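Local coordinates for 3-hydroxy-3-methylglutaryl-CoA lyase (Acinetobacter baumannii, PDB 6NDS), which is a lyase of the HMGL-like family, built as a TIM barrel that holds a zinc ion and coenzyme A, at residues A[213-218]-A[237-242]. Sequence-based numbering, arbitrary orientation.
Sequences TLHFHN and RFDAAL. With ZN (zinc ion), chain H.
D239 receives a hydrogen bond from the H215 ring: ND1 of H215 lies 2.9 Å from OD2 of D239, which accepts through its anti lone pair, nearly in the ring plane. Ring and carboxylate planes stand 89° apart. Because CG of H215 is anti to the backbone N (chi1 176°), the ring extends so that one nitrogen meets D239 while the other, NE2, binds the zinc ion at 2.2 Å. Histidine suits this place by having two ring nitrogens that point in different directions, one to donate a proton and one to bind metal; the aspartate and the zinc together hold the ring's rotation, and the aspartate probably makes it a stronger electron donor to the metal. H217 NE2, D25 and a water also bind the zinc. The other carboxylate oxygen, D239 OD1, accepts from Q19, which also bonds T213 OG1 and R237 NE. Threonine's branch offers two groups at once: the T213 methyl meets D239, CG2 to OD1 3.4 Å, while the hydroxyl, bonded to Q19, lies over one face of the R237 guanidinium without a hydrogen bond to it.

The backbones pair as neighbouring parallel strands of a TIM barrel, joined through helix 223-232 in a beta-alpha-beta unit. L214 takes part at both its polar backbone atoms, its N donating to R237 O (2.9 Å) and its O accepting from D239 N (3.0 Å). Farther along, the strands diverge, and a water bridges L214 O, F216 N and D239 O; a second links F216 O to D239 O.

On the face carrying L214 and F238, the F238 ring, joined by that of F216, packs on helix 223-232. F238 CD1 lies 3.7 Å from L214 CB. The two ring edges meet with F238 CE1 4.2 Å from F216 CE2. Both phenylalanines touch V227, their broad rings filling the layer between strand and helix.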
ATOM      1  N   THR A 213       5.781 -17.433 -10.394  1.00 18.42           N
ATOM      2  CA  THR A 213       5.497 -16.000 -10.405  1.00 17.69           C
ATOM      3  C   THR A 213       4.267 -15.704  -9.553  1.00 21.23           C
ATOM      4  O   THR A 213       3.268 -16.429  -9.613  1.00 19.53           O
ATOM      5  CB  THR A 213       5.244 -15.475 -11.834  1.00 20.54           C
ATOM      6  OG1 THR A 213       6.416 -15.661 -12.645  1.00 23.12           O
ATOM      7  CG2 THR A 213       4.897 -13.966 -11.818  1.00 20.14           C
ATOM      8  N   LEU A 214       4.332 -14.629  -8.766  1.00 16.59           N
ATOM      9  CA  LEU A 214       3.168 -14.090  -8.076  1.00 18.09           C
ATOM     10  C   LEU A 214       2.745 -12.801  -8.767  1.00 18.71           C
ATOM     11  O   LEU A 214       3.584 -11.934  -9.043  1.00 18.90           O
ATOM     12  CB  LEU A 214       3.461 -13.802  -6.600  1.00 16.19           C
ATOM     13  CG  LEU A 214       3.361 -14.939  -5.578  1.00 21.79           C
ATOM     14  CD1 LEU A 214       2.002 -15.623  -5.655  1.00 25.35           C
ATOM     15  CD2 LEU A 214       4.486 -15.930  -5.752  1.00 28.55           C
ATOM     16  N   HIS A 215       1.443 -12.665  -9.012  1.00 17.08           N
ATOM     17  CA  HIS A 215       0.869 -11.536  -9.754  1.00 15.66           C
ATOM     18  C   HIS A 215      -0.225 -10.909  -8.884  1.00 18.86           C
ATOM     19  O   HIS A 215      -1.372 -11.358  -8.895  1.00 18.31           O
ATOM     20  CB  HIS A 215       0.351 -12.077 -11.081  1.00 15.99           C
ATOM     21  CG  HIS A 215      -0.354 -11.079 -11.952  1.00 18.80           C
ATOM     22  ND1 HIS A 215       0.160 -10.669 -13.165  1.00 18.55           N
ATOM     23  CD2 HIS A 215      -1.571 -10.487 -11.839  1.00 19.11           C
ATOM     24  CE1 HIS A 215      -0.688  -9.834 -13.741  1.00 22.54           C
ATOM     25  NE2 HIS A 215      -1.746  -9.701 -12.956  1.00 21.17           N
ATOM     26  N   PHE A 216       0.126  -9.884  -8.107  1.00 15.50           N
ATOM     27  CA  PHE A 216      -0.815  -9.264  -7.175  1.00 18.15           C
ATOM     28  C   PHE A 216      -1.398  -7.967  -7.731  1.00 19.34           C
ATOM     29  O   PHE A 216      -0.694  -7.146  -8.321  1.00 18.53           O
ATOM     30  CB  PHE A 216      -0.135  -8.967  -5.827  1.00 18.16           C
ATOM     31  CG  PHE A 216       0.270 -10.188  -5.057  1.00 19.10           C
ATOM     32  CD1 PHE A 216      -0.689 -11.043  -4.525  1.00 19.96           C
ATOM     33  CD2 PHE A 216       1.608 -10.451  -4.799  1.00 18.42           C
ATOM     34  CE1 PHE A 216      -0.311 -12.172  -3.786  1.00 21.21           C
ATOM     35  CE2 PHE A 216       1.990 -11.567  -4.045  1.00 20.34           C
ATOM     36  CZ  PHE A 216       1.027 -12.430  -3.544  1.00 21.35           C
ATOM     37  N   HIS A 217      -2.696  -7.784  -7.544  1.00 22.07           N
ATOM     38  CA  HIS A 217      -3.298  -6.473  -7.738  1.00 21.30           C
ATOM     39  C   HIS A 217      -3.481  -5.808  -6.370  1.00 22.80           C
ATOM     40  O   HIS A 217      -3.493  -6.475  -5.327  1.00 24.75           O
ATOM     41  CB  HIS A 217      -4.623  -6.597  -8.510  1.00 21.02           C
ATOM     42  CG  HIS A 217      -4.449  -6.928  -9.971  1.00 23.18           C
ATOM     43  ND1 HIS A 217      -4.590  -5.981 -10.969  1.00 21.89           N
ATOM     44  CD2 HIS A 217      -4.151  -8.089 -10.600  1.00 21.46           C
ATOM     45  CE1 HIS A 217      -4.385  -6.546 -12.145  1.00 25.46           C
ATOM     46  NE2 HIS A 217      -4.103  -7.823 -11.950  1.00 24.47           N
ATOM     47  N   ASN A 218      -3.567  -4.473  -6.373  1.00 19.29           N
ATOM     48  CA  ASN A 218      -3.530  -3.684  -5.141  1.00 17.71           C
ATOM     49  C   ASN A 218      -4.912  -3.169  -4.724  1.00 18.72           C
ATOM     50  O   ASN A 218      -5.019  -2.145  -4.028  1.00 19.97           O
ATOM     51  CB  ASN A 218      -2.558  -2.514  -5.295  1.00 20.28           C
ATOM     52  CG  ASN A 218      -2.207  -1.873  -3.959  1.00 21.77           C
ATOM     53  OD1 ASN A 218      -1.985  -2.569  -2.962  1.00 19.70           O
ATOM     54  ND2 ASN A 218      -2.169  -0.545  -3.928  1.00 22.72           N
ATOM     55  N   ARG A 237       9.808 -14.258  -8.028  1.00 16.76           N
ATOM     56  CA  ARG A 237       9.393 -13.634  -9.286  1.00 18.12           C
ATOM     57  C   ARG A 237       8.044 -12.951  -9.101  1.00 18.33           C
ATOM     58  O   ARG A 237       7.087 -13.590  -8.654  1.00 17.65           O
ATOM     59  CB  ARG A 237       9.298 -14.676 -10.403  1.00 18.52           C
ATOM     60  CG  ARG A 237      10.641 -15.376 -10.744  1.00 18.66           C
ATOM     61  CD  ARG A 237      10.503 -16.535 -11.749  1.00 21.26           C
ATOM     62  NE  ARG A 237       9.826 -16.103 -12.966  1.00 19.97           N
ATOM     63  CZ  ARG A 237       9.434 -16.899 -13.949  1.00 21.77           C
ATOM     64  NH1 ARG A 237       9.685 -18.204 -13.913  1.00 23.91           N
ATOM     65  NH2 ARG A 237       8.793 -16.379 -14.991  1.00 19.52           N
ATOM     66  N   PHE A 238       7.966 -11.657  -9.453  1.00 16.18           N
ATOM     67  CA  PHE A 238       6.755 -10.873  -9.199  1.00 15.47           C
ATOM     68  C   PHE A 238       6.430  -9.997 -10.397  1.00 16.77           C
ATOM     69  O   PHE A 238       7.309  -9.296 -10.903  1.00 16.45           O
ATOM     70  CB  PHE A 238       6.905  -9.990  -7.945  1.00 15.10           C
ATOM     71  CG  PHE A 238       7.080 -10.775  -6.680  1.00 16.23           C
ATOM     72  CD1 PHE A 238       5.980 -11.122  -5.914  1.00 15.91           C
ATOM     73  CD2 PHE A 238       8.345 -11.190  -6.273  1.00 16.77           C
ATOM     74  CE1 PHE A 238       6.131 -11.858  -4.744  1.00 16.97           C
ATOM     75  CE2 PHE A 238       8.518 -11.917  -5.106  1.00 17.31           C
ATOM     76  CZ  PHE A 238       7.414 -12.254  -4.330  1.00 18.17           C
ATOM     77  N   ASP A 239       5.166 -10.034 -10.825  1.00 15.93           N
ATOM     78  CA  ASP A 239       4.665  -9.136 -11.861  1.00 14.71           C
ATOM     79  C   ASP A 239       4.276  -7.778 -11.268  1.00 17.88           C
ATOM     80  O   ASP A 239       3.726  -7.693 -10.167  1.00 17.71           O
ATOM     81  CB  ASP A 239       3.431  -9.727 -12.548  1.00 15.21           C
ATOM     82  CG  ASP A 239       3.741 -10.927 -13.444  1.00 25.59           C
ATOM     83  OD1 ASP A 239       4.923 -11.155 -13.802  1.00 21.46           O
ATOM     84  OD2 ASP A 239       2.778 -11.635 -13.821  1.00 22.30           O
ATOM     85  N   ALA A 240       4.510  -6.714 -12.034  1.00 15.59           N
ATOM     86  CA  ALA A 240       4.124  -5.367 -11.615  1.00 13.40           C
ATOM     87  C   ALA A 240       3.915  -4.535 -12.870  1.00 15.51           C
ATOM     88  O   ALA A 240       4.413  -4.880 -13.939  1.00 16.92           O
ATOM     89  CB  ALA A 240       5.191  -4.732 -10.704  1.00 15.57           C
ATOM     90  N   ALA A 241       3.148  -3.446 -12.744  1.00 15.15           N
ATOM     91  CA  ALA A 241       2.882  -2.554 -13.874  1.00 13.62           C
ATOM     92  C   ALA A 241       3.413  -1.161 -13.565  1.00 17.94           C
ATOM     93  O   ALA A 241       3.186  -0.630 -12.468  1.00 17.81           O
ATOM     94  CB  ALA A 241       1.389  -2.471 -14.188  1.00 16.47           C
ATOM     95  N   LEU A 242       4.089  -0.563 -14.555  1.00 16.34           N
ATOM     96  CA  LEU A 242       4.538   0.821 -14.459  1.00 16.89           C
ATOM     97  C   LEU A 242       3.399   1.732 -14.017  1.00 16.48           C
ATOM     98  O   LEU A 242       2.291   1.681 -14.565  1.00 19.33           O
ATOM     99  CB  LEU A 242       5.068   1.283 -15.818  1.00 18.29           C
ATOM    100  CG  LEU A 242       5.673   2.690 -15.863  1.00 18.69           C
ATOM    101  CD1 LEU A 242       7.039   2.680 -15.185  1.00 20.17           C
ATOM    102  CD2 LEU A 242       5.780   3.125 -17.321  1.00 19.54           C
TER
HETATM  103 ZN    ZN H 507      -3.691  -9.073 -13.712  1.00 25.69          ZN
HETATM  104  O   HOH W   1       3.001  -9.307  -8.013  1.00 16.84           O
HETATM  105  O   HOH W   2       0.898  -7.381 -10.518  1.00 22.64           O
HETATM  106  O   HOH W   3      -5.578  -8.348 -14.621  1.00 25.41           O